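Local coordinates for probable sulfate-binding lipoprotein SubI (Mycobacterium tuberculosis, PDB 6DDN), which probably binds sulfate outside the membrane and carries it to an uptake transporter, at residues W180-A188 against P256-P264; I165-S175 against H210-A221. All coordinates share one frame; numbering follows the deposited sequence.

Contact 1. Residues W180-A188 against P256-P264; sequences WNLLAPYAA and PQTFKIENP. With SO4 (sulfate ion), chain G.
W180 and F259, with Q257 after them, carry most of the 516 Å² buried where helix 180-188 passes over strand 257-263. The short axes approach to 6.8 Å at 136°, and no hydrogen bond links the two segments. The indole of W180 lies across the strand, its NE1 side over I261 and its CE3 side at F259; CG is anti to the carbonyl carbon (chi1 -58°), which turns the ring toward I261. There CG2 of I261 makes a CH-pi contact over the face, 3.6 Å from the centroid of the five-membered ring, while CG1 and CD1 lie against CG of the indole. The six-membered ring reaches past I261, bringing CZ2 to 3.4 Å from the backbone O of E262. At its other side CE3 touches CD2 of F259 at 3.6 Å; the rings meet rim to rim, with planes at 43°.

F259 slots against the next turn of the helix. L183 CB stands over the ring centre at 4.0 Å, A187 CB abuts the ring edge in plane, and A184 CB packs on F259 CB at 3.6 Å. Further along, Q257 CB meets A188 CB at 3.8 Å, its amide OE1 being held by W320, and Q257 N donates to a sulfate ion probably from the crystallisation liquor.

S110 O accepts from W180 NE1, and W328 meets the indole edge-to-face. Strand 257-267 is flanked by strands 138-147 and 318-320, so helix 177-190 packs on a sheet, with V142 and W320 adding to the same apolar layer.

Contact 2. Residues I165-S175 against H210-A221; sequences IEVITPSPLSS and HVKLRPGSGREA. With SO4 (sulfate ion), chain C.
S174 and S175 meet the turn at G216-G218, where the two segments converge on a sulfate ion. S174 OG donates to G216 O at 2.7 Å, on a lone pair. G218 N donates to sulfate O3 at 2.8 Å; the approach of S175 OG to the same oxygen is very short, its exact length doubtful. Although the ion probably comes from the crystallisation liquor, this grip, completed by S177 N, A60 N and Y236 OH, is consistent with the family's anion site. S175 OG also caps A178 N of helix 177-190. The dipole of helix 218-227, capped by S217 OG accepting from E220 N, would probably favour the anion.

Next outward, S171 N donates to P215 O at 2.9 Å, and P170 packs its CD on A221 CB. R214, bent at chi2 and chi3 (-61° and -147°), folds so that P172 CD lies 3.2 Å above one face of its guanidinium.

At the far end V167 N donates to H210 O (2.7 Å), and H210 ND1 reaches I165 O at 2.8 Å, close to the imidazole plane. Between the V167–H210 and S171–P215 bonds a water donates to V167 O and L213 O, where T169 crosses V211 at about a right angle, CG2 on CG1.

Strand 167-168 runs parallel to strand 232-236. Segment 165-175 packs between helix 177-190, through P170, and helix 218-227, through I168 on V224 and F225.

From the N terminus, the chain passes through 165-175, enters helix 177-190, which holds 180-188, and continues through helix 196-210 to 210-221. Contact 2 closes this mostly helical loop of 34 residues. Contact 1 closes only at 256-264, after helix 218-227 and strands 232-236 and 250-253, spanning 67 residues. Because 180-188 lies within the first loop and 256-264 beyond it, the two closures cross. Both reach the same mixed sheet, contact 1 through strand 257-267 and contact 2 through strand 167-168. Their centres are 15 Å apart, and N181 joins them: its ND2 lies 3.1 Å from T169 OG1, a probable hydrogen bond, and packs on P170.

Contact 1. Residues W180-A188 against P256-P264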
loop_
_atom_site.group_PDB
_atom_site.type_symbol
_atom_site.label_atom_id
_atom_site.label_comp_id
_atom_site.label_asym_id
_atom_site.label_seq_id
_atom_site.Cartn_x
_atom_site.Cartn_y
_atom_site.Cartn_z
ATOM N N TRP A 180 -3.346 6.967 0.041
ATOM C CA TRP A 180 -3.583 6.579 -1.345
ATOM C C TRP A 180 -5.047 6.778 -1.716
ATOM O O TRP A 180 -5.358 7.312 -2.788
ATOM C CB TRP A 180 -3.186 5.119 -1.575
ATOM C CG TRP A 180 -1.758 4.772 -1.264
ATOM C CD1 TRP A 180 -1.321 3.901 -0.309
ATOM C CD2 TRP A 180 -0.583 5.261 -1.928
ATOM N NE1 TRP A 180 0.051 3.827 -0.326
ATOM C CE2 TRP A 180 0.528 4.651 -1.311
ATOM C CE3 TRP A 180 -0.362 6.159 -2.977
ATOM C CZ2 TRP A 180 1.840 4.909 -1.709
ATOM C CZ3 TRP A 180 0.943 6.415 -3.370
ATOM C CH2 TRP A 180 2.026 5.793 -2.736
ATOM N N ASN A 181 -5.957 6.371 -0.826
ATOM C CA ASN A 181 -7.386 6.399 -1.116
ATOM C C ASN A 181 -7.916 7.809 -1.331
ATOM O O ASN A 181 -8.966 7.971 -1.961
ATOM C CB ASN A 181 -8.165 5.731 0.020
ATOM C CG ASN A 181 -7.983 4.227 0.052
ATOM O OD1 ASN A 181 -7.244 3.658 -0.752
ATOM N ND2 ASN A 181 -8.658 3.573 0.991
ATOM N N LEU A 182 -7.237 8.826 -0.805
ATOM C CA LEU A 182 -7.643 10.206 -1.031
ATOM C C LEU A 182 -6.801 10.912 -2.083
ATOM O O LEU A 182 -7.279 11.875 -2.691
ATOM C CB LEU A 182 -7.590 10.999 0.281
ATOM C CG LEU A 182 -8.473 10.455 1.408
ATOM C CD1 LEU A 182 -8.627 11.482 2.516
ATOM C CD2 LEU A 182 -9.832 10.029 0.874
ATOM N N LEU A 183 -5.569 10.450 -2.318
ATOM C CA LEU A 183 -4.759 11.017 -3.389
ATOM C C LEU A 183 -5.364 10.724 -4.756
ATOM O O LEU A 183 -5.374 11.595 -5.634
ATOM C CB LEU A 183 -3.336 10.471 -3.311
ATOM C CG LEU A 183 -2.420 11.163 -2.306
ATOM C CD1 LEU A 183 -1.204 10.299 -2.012
ATOM C CD2 LEU A 183 -2.008 12.534 -2.821
ATOM N N ALA A 184 -5.867 9.505 -4.956
ATOM C CA ALA A 184 -6.430 9.141 -6.254
ATOM C C ALA A 184 -7.608 10.021 -6.651
ATOM O O ALA A 184 -7.589 10.570 -7.767
ATOM C CB ALA A 184 -6.807 7.655 -6.256
ATOM N N PRO A 185 -8.643 10.211 -5.824
ATOM C CA PRO A 185 -9.738 11.091 -6.249
ATOM C C PRO A 185 -9.319 12.544 -6.362
ATOM O O PRO A 185 -9.860 13.268 -7.207
ATOM C CB PRO A 185 -10.790 10.887 -5.154
ATOM C CG PRO A 185 -10.001 10.551 -3.958
ATOM C CD PRO A 185 -8.886 9.683 -4.470
ATOM N N TYR A 186 -8.371 12.995 -5.539
ATOM C CA TYR A 186 -7.860 14.350 -5.695
ATOM C C TYR A 186 -7.150 14.507 -7.032
ATOM O O TYR A 186 -7.436 15.435 -7.796
ATOM C CB TYR A 186 -6.915 14.707 -4.551
ATOM C CG TYR A 186 -6.180 16.000 -4.810
ATOM C CD1 TYR A 186 -6.829 17.222 -4.690
ATOM C CD2 TYR A 186 -4.848 16.001 -5.202
ATOM C CE1 TYR A 186 -6.170 18.409 -4.939
ATOM C CE2 TYR A 186 -4.180 17.184 -5.456
ATOM C CZ TYR A 186 -4.845 18.384 -5.321
ATOM O OH TYR A 186 -4.185 19.566 -5.569
ATOM N N ALA A 187 -6.212 13.603 -7.329
ATOM C CA ALA A 187 -5.500 13.663 -8.600
ATOM C C ALA A 187 -6.457 13.536 -9.778
ATOM O O ALA A 187 -6.282 14.200 -10.806
ATOM C CB ALA A 187 -4.433 12.571 -8.654
ATOM N N ALA A 188 -7.483 12.692 -9.644
ATOM C CA ALA A 188 -8.426 12.494 -10.740
ATOM C C ALA A 188 -9.277 13.738 -10.968
ATOM O O ALA A 188 -9.372 14.240 -12.094
ATOM C CB ALA A 188 -9.313 11.281 -10.458
ATOM N N PRO A 256 -11.405 4.613 -13.962
ATOM C CA PRO A 256 -10.564 4.927 -15.131
ATOM C C PRO A 256 -9.307 5.701 -14.775
ATOM O O PRO A 256 -8.235 5.423 -15.326
ATOM C CB PRO A 256 -11.509 5.742 -16.024
ATOM C CG PRO A 256 -12.874 5.286 -15.634
ATOM C CD PRO A 256 -12.806 5.020 -14.160
ATOM N N GLN A 257 -9.407 6.658 -13.860
ATOM C CA GLN A 257 -8.246 7.326 -13.293
ATOM C C GLN A 257 -8.011 6.782 -11.891
ATOM O O GLN A 257 -8.932 6.760 -11.068
ATOM C CB GLN A 257 -8.437 8.843 -13.245
ATOM C CG GLN A 257 -8.781 9.481 -14.580
ATOM C CD GLN A 257 -8.586 10.986 -14.566
ATOM O OE1 GLN A 257 -7.513 11.481 -14.226
ATOM N NE2 GLN A 257 -9.631 11.722 -14.930
ATOM N N THR A 258 -6.788 6.331 -11.629
ATOM C CA THR A 258 -6.416 5.830 -10.317
ATOM C C THR A 258 -4.989 6.262 -10.015
ATOM O O THR A 258 -4.295 6.830 -10.864
ATOM C CB THR A 258 -6.554 4.305 -10.230
ATOM O OG1 THR A 258 -6.469 3.894 -8.860
ATOM C CG2 THR A 258 -5.455 3.623 -11.024
ATOM N N PHE A 259 -4.553 5.992 -8.787
ATOM C CA PHE A 259 -3.247 6.411 -8.306
ATOM C C PHE A 259 -2.303 5.222 -8.209
ATOM O O PHE A 259 -2.721 4.110 -7.869
ATOM C CB PHE A 259 -3.353 7.095 -6.943
ATOM C CG PHE A 259 -2.320 8.157 -6.723
ATOM C CD1 PHE A 259 -2.531 9.448 -7.178
ATOM C CD2 PHE A 259 -1.132 7.865 -6.073
ATOM C CE1 PHE A 259 -1.581 10.428 -6.987
ATOM C CE2 PHE A 259 -0.177 8.841 -5.877
ATOM C CZ PHE A 259 -0.402 10.126 -6.334
ATOM N N LYS A 260 -1.030 5.465 -8.504
ATOM C CA LYS A 260 -0.013 4.423 -8.438
ATOM C C LYS A 260 0.479 4.286 -7.004
ATOM O O LYS A 260 1.062 5.223 -6.448
ATOM C CB LYS A 260 1.146 4.746 -9.378
ATOM C CG LYS A 260 2.213 3.664 -9.441
ATOM C CD LYS A 260 3.549 4.237 -9.885
ATOM C CE LYS A 260 4.447 3.160 -10.472
ATOM N NZ LYS A 260 5.687 3.735 -11.069
ATOM N N ILE A 261 0.244 3.124 -6.408
ATOM C CA ILE A 261 0.680 2.842 -5.047
ATOM C C ILE A 261 2.089 2.270 -5.097
ATOM O O ILE A 261 2.361 1.328 -5.850
ATOM C CB ILE A 261 -0.287 1.871 -4.353
ATOM C CG1 ILE A 261 -1.690 2.477 -4.292
ATOM C CG2 ILE A 261 0.219 1.509 -2.962
ATOM C CD1 ILE A 261 -2.678 1.657 -3.486
ATOM N N GLU A 262 2.991 2.849 -4.306
ATOM C CA GLU A 262 4.377 2.400 -4.222
ATOM C C GLU A 262 4.716 2.165 -2.759
ATOM O O GLU A 262 4.726 3.111 -1.966
ATOM C CB GLU A 262 5.334 3.423 -4.840
ATOM C CG GLU A 262 5.039 3.756 -6.293
ATOM C CD GLU A 262 6.123 4.606 -6.924
ATOM O OE1 GLU A 262 6.874 4.083 -7.776
ATOM O OE2 GLU A 262 6.229 5.797 -6.562
ATOM N N ASN A 263 4.998 0.911 -2.406
ATOM C CA ASN A 263 5.202 0.534 -1.017
ATOM C C ASN A 263 6.689 0.410 -0.722
ATOM O O ASN A 263 7.331 -0.530 -1.216
ATOM C CB ASN A 263 4.485 -0.779 -0.715
ATOM C CG ASN A 263 3.006 -0.714 -1.034
ATOM O OD1 ASN A 263 2.507 -1.461 -1.876
ATOM N ND2 ASN A 263 2.295 0.186 -0.364
ATOM N N PRO A 264 7.272 1.306 0.068
ATOM C CA PRO A 264 8.720 1.268 0.300
ATOM C C PRO A 264 9.137 0.193 1.295
ATOM O O PRO A 264 8.370 -0.246 2.156
ATOM C CB PRO A 264 9.022 2.665 0.854
ATOM C CG PRO A 264 7.742 3.090 1.495
ATOM C CD PRO A 264 6.641 2.494 0.667
HETATM S S SO4 G . -12.645 8.782 -13.050
HETATM O O1 SO4 G . -11.395 8.451 -12.381
HETATM O O2 SO4 G . -13.735 8.109 -12.360
HETATM O O3 SO4 G . -12.867 10.224 -13.008
HETATM O O4 SO4 G . -12.575 8.333 -14.437
#

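Contact 2. Residues I165-S175 against H210-A221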
loop_
_atom_site.group_PDB
_atom_site.type_symbol
_atom_site.label_atom_id
_atom_site.label_comp_id
_atom_site.label_asym_id
_atom_site.label_seq_id
_atom_site.Cartn_x
_atom_site.Cartn_y
_atom_site.Cartn_z
ATOM N N ILE A 165 -24.641 6.254 -0.985
ATOM C CA ILE A 165 -23.458 5.408 -1.094
ATOM C C ILE A 165 -22.518 5.742 0.058
ATOM O O ILE A 165 -22.080 6.889 0.202
ATOM C CB ILE A 165 -22.762 5.601 -2.449
ATOM C CG1 ILE A 165 -23.631 5.054 -3.583
ATOM C CG2 ILE A 165 -21.400 4.923 -2.452
ATOM C CD1 ILE A 165 -23.979 3.594 -3.430
ATOM N N GLU A 166 -22.217 4.746 0.888
ATOM C CA GLU A 166 -21.242 4.903 1.956
ATOM C C GLU A 166 -19.907 4.334 1.506
ATOM O O GLU A 166 -19.833 3.185 1.058
ATOM C CB GLU A 166 -21.680 4.213 3.249
ATOM C CG GLU A 166 -20.611 4.317 4.332
ATOM C CD GLU A 166 -20.893 3.463 5.548
ATOM O OE1 GLU A 166 -21.867 2.679 5.523
ATOM O OE2 GLU A 166 -20.135 3.582 6.534
ATOM N N VAL A 167 -18.860 5.139 1.635
ATOM C CA VAL A 167 -17.508 4.744 1.272
ATOM C C VAL A 167 -16.778 4.309 2.532
ATOM O O VAL A 167 -16.825 5.002 3.558
ATOM C CB VAL A 167 -16.764 5.894 0.574
ATOM C CG1 VAL A 167 -15.286 5.570 0.448
ATOM C CG2 VAL A 167 -17.382 6.172 -0.788
ATOM N N ILE A 168 -16.114 3.160 2.465
ATOM C CA ILE A 168 -15.264 2.676 3.542
ATOM C C ILE A 168 -13.822 2.990 3.174
ATOM O O ILE A 168 -13.322 2.529 2.140
ATOM C CB ILE A 168 -15.459 1.173 3.787
ATOM C CG1 ILE A 168 -16.935 0.862 4.031
ATOM C CG2 ILE A 168 -14.619 0.713 4.965
ATOM C CD1 ILE A 168 -17.545 1.655 5.167
ATOM N N THR A 169 -13.154 3.785 4.014
ATOM C CA THR A 169 -11.756 4.137 3.824
ATOM C C THR A 169 -11.166 4.468 5.189
ATOM O O THR A 169 -11.852 5.082 6.020
ATOM C CB THR A 169 -11.581 5.321 2.863
ATOM O OG1 THR A 169 -10.194 5.666 2.761
ATOM C CG2 THR A 169 -12.373 6.530 3.336
ATOM N N PRO A 170 -9.921 4.066 5.458
ATOM C CA PRO A 170 -9.356 4.272 6.800
ATOM C C PRO A 170 -8.991 5.719 7.099
ATOM O O PRO A 170 -9.258 6.624 6.302
ATOM C CB PRO A 170 -8.113 3.373 6.796
ATOM C CG PRO A 170 -7.741 3.259 5.367
ATOM C CD PRO A 170 -9.032 3.266 4.602
ATOM N N SER A 171 -8.374 5.937 8.261
ATOM C CA SER A 171 -8.002 7.251 8.778
ATOM C C SER A 171 -6.585 7.606 8.344
ATOM O O SER A 171 -5.676 6.778 8.483
ATOM C CB SER A 171 -8.091 7.273 10.297
ATOM O OG SER A 171 -7.918 8.586 10.799
ATOM N N PRO A 172 -6.352 8.815 7.821
ATOM C CA PRO A 172 -4.992 9.188 7.401
ATOM C C PRO A 172 -4.039 9.412 8.559
ATOM O O PRO A 172 -2.840 9.613 8.322
ATOM C CB PRO A 172 -5.209 10.485 6.602
ATOM C CG PRO A 172 -6.702 10.614 6.425
ATOM C CD PRO A 172 -7.313 9.900 7.580
ATOM N N LEU A 173 -4.529 9.390 9.798
ATOM C CA LEU A 173 -3.648 9.576 10.944
ATOM C C LEU A 173 -2.814 8.331 11.200
ATOM O O LEU A 173 -1.650 8.425 11.604
ATOM C CB LEU A 173 -4.468 9.930 12.181
ATOM C CG LEU A 173 -5.207 11.268 12.195
ATOM C CD1 LEU A 173 -5.334 11.776 13.621
ATOM C CD2 LEU A 173 -4.502 12.292 11.322
ATOM N N SER A 174 -3.393 7.153 10.971
ATOM C CA SER A 174 -2.726 5.895 11.265
ATOM C C SER A 174 -2.433 5.053 10.035
ATOM O O SER A 174 -1.551 4.191 10.097
ATOM C CB SER A 174 -3.572 5.063 12.239
ATOM O OG SER A 174 -4.910 4.962 11.781
ATOM N N SER A 175 -3.131 5.284 8.928
ATOM C CA SER A 175 -3.033 4.437 7.749
ATOM C C SER A 175 -2.417 5.195 6.583
ATOM O O SER A 175 -2.716 6.373 6.365
ATOM C CB SER A 175 -4.412 3.912 7.341
ATOM O OG SER A 175 -4.331 3.165 6.142
ATOM N N HIS A 210 -20.030 11.016 2.681
ATOM C CA HIS A 210 -20.009 9.593 2.357
ATOM C C HIS A 210 -19.023 8.765 3.163
ATOM O O HIS A 210 -18.924 7.558 2.920
ATOM C CB HIS A 210 -19.710 9.380 0.870
ATOM C CG HIS A 210 -20.642 10.113 -0.033
ATOM N ND1 HIS A 210 -21.866 9.602 -0.411
ATOM C CD2 HIS A 210 -20.540 11.325 -0.621
ATOM C CE1 HIS A 210 -22.474 10.469 -1.200
ATOM N NE2 HIS A 210 -21.687 11.519 -1.346
ATOM N N VAL A 211 -18.284 9.362 4.092
ATOM C CA VAL A 211 -17.418 8.618 4.996
ATOM C C VAL A 211 -17.828 8.962 6.418
ATOM O O VAL A 211 -17.787 10.134 6.816
ATOM C CB VAL A 211 -15.932 8.926 4.761
ATOM C CG1 VAL A 211 -15.063 7.999 5.604
ATOM C CG2 VAL A 211 -15.589 8.788 3.283
ATOM N N LYS A 212 -18.246 7.953 7.170
ATOM C CA LYS A 212 -18.534 8.094 8.591
ATOM C C LYS A 212 -17.658 7.209 9.458
ATOM O O LYS A 212 -17.208 7.645 10.520
ATOM C CB LYS A 212 -20.014 7.783 8.869
ATOM C CG LYS A 212 -20.409 7.926 10.331
ATOM C CD LYS A 212 -20.174 9.344 10.832
ATOM C CE LYS A 212 -21.047 9.654 12.032
ATOM N NZ LYS A 212 -20.970 8.574 13.053
ATOM N N LEU A 213 -17.399 5.977 9.031
ATOM C CA LEU A 213 -16.490 5.098 9.747
ATOM C C LEU A 213 -15.046 5.510 9.486
ATOM O O LEU A 213 -14.694 5.931 8.380
ATOM C CB LEU A 213 -16.709 3.645 9.325
ATOM C CG LEU A 213 -18.101 3.070 9.588
ATOM C CD1 LEU A 213 -18.176 1.618 9.143
ATOM C CD2 LEU A 213 -18.462 3.202 11.060
ATOM N N ARG A 214 -14.211 5.391 10.514
ATOM C CA ARG A 214 -12.798 5.764 10.439
ATOM C C ARG A 214 -11.947 4.615 10.967
ATOM O O ARG A 214 -11.361 4.708 12.052
ATOM C CB ARG A 214 -12.532 7.048 11.230
ATOM C CG ARG A 214 -12.593 8.350 10.426
ATOM C CD ARG A 214 -11.566 8.415 9.292
ATOM N NE ARG A 214 -11.099 9.787 9.082
ATOM C CZ ARG A 214 -10.705 10.282 7.912
ATOM N NH1 ARG A 214 -10.716 9.521 6.827
ATOM N NH2 ARG A 214 -10.298 11.543 7.827
ATOM N N PRO A 215 -11.858 3.510 10.226
ATOM C CA PRO A 215 -11.007 2.400 10.666
ATOM C C PRO A 215 -9.534 2.787 10.645
ATOM O O PRO A 215 -9.099 3.671 9.904
ATOM C CB PRO A 215 -11.307 1.291 9.652
ATOM C CG PRO A 215 -11.806 2.006 8.448
ATOM C CD PRO A 215 -12.545 3.206 8.958
ATOM N N GLY A 216 -8.759 2.094 11.484
ATOM C CA GLY A 216 -7.368 2.467 11.678
ATOM C C GLY A 216 -6.447 2.096 10.539
ATOM O O GLY A 216 -5.438 2.772 10.315
ATOM N N SER A 217 -6.764 1.033 9.803
ATOM C CA SER A 217 -5.876 0.556 8.754
ATOM C C SER A 217 -6.699 -0.008 7.606
ATOM O O SER A 217 -7.901 -0.253 7.733
ATOM C CB SER A 217 -4.899 -0.496 9.291
ATOM O OG SER A 217 -5.579 -1.668 9.707
ATOM N N GLY A 218 -6.026 -0.210 6.470
ATOM C CA GLY A 218 -6.697 -0.798 5.320
ATOM C C GLY A 218 -7.234 -2.186 5.610
ATOM O O GLY A 218 -8.298 -2.566 5.118
ATOM N N ARG A 219 -6.506 -2.959 6.418
ATOM C CA ARG A 219 -6.991 -4.277 6.814
ATOM C C ARG A 219 -8.241 -4.160 7.675
ATOM O O ARG A 219 -9.226 -4.877 7.462
ATOM C CB ARG A 219 -5.892 -5.042 7.553
ATOM C CG ARG A 219 -6.347 -6.361 8.162
ATOM C CD ARG A 219 -6.965 -7.293 7.122
ATOM N NE ARG A 219 -6.262 -7.237 5.842
ATOM C CZ ARG A 219 -5.177 -7.947 5.553
ATOM N NH1 ARG A 219 -4.665 -8.774 6.455
ATOM N NH2 ARG A 219 -4.601 -7.827 4.363
ATOM N N GLU A 220 -8.217 -3.257 8.660
ATOM C CA GLU A 220 -9.413 -3.010 9.459
ATOM C C GLU A 220 -10.558 -2.494 8.598
ATOM O O GLU A 220 -11.726 -2.797 8.870
ATOM C CB GLU A 220 -9.103 -2.021 10.582
ATOM C CG GLU A 220 -8.149 -2.554 11.640
ATOM C CD GLU A 220 -7.858 -1.535 12.726
ATOM O OE1 GLU A 220 -8.418 -0.421 12.657
ATOM O OE2 GLU A 220 -7.070 -1.846 13.645
ATOM N N ALA A 221 -10.247 -1.720 7.556
ATOM C CA ALA A 221 -11.286 -1.270 6.637
ATOM C C ALA A 221 -11.859 -2.435 5.841
ATOM O O ALA A 221 -13.068 -2.481 5.579
ATOM C CB ALA A 221 -10.729 -0.199 5.700
HETATM S S SO4 C . -2.252 0.573 5.929
HETATM O O1 SO4 C . -1.296 0.005 6.876
HETATM O O2 SO4 C . -2.532 -0.406 4.882
HETATM O O3 SO4 C . -3.493 0.911 6.618
HETATM O O4 SO4 C . -1.685 1.780 5.337
HETATM O O HOH W 1 -15.592 4.663 6.088
#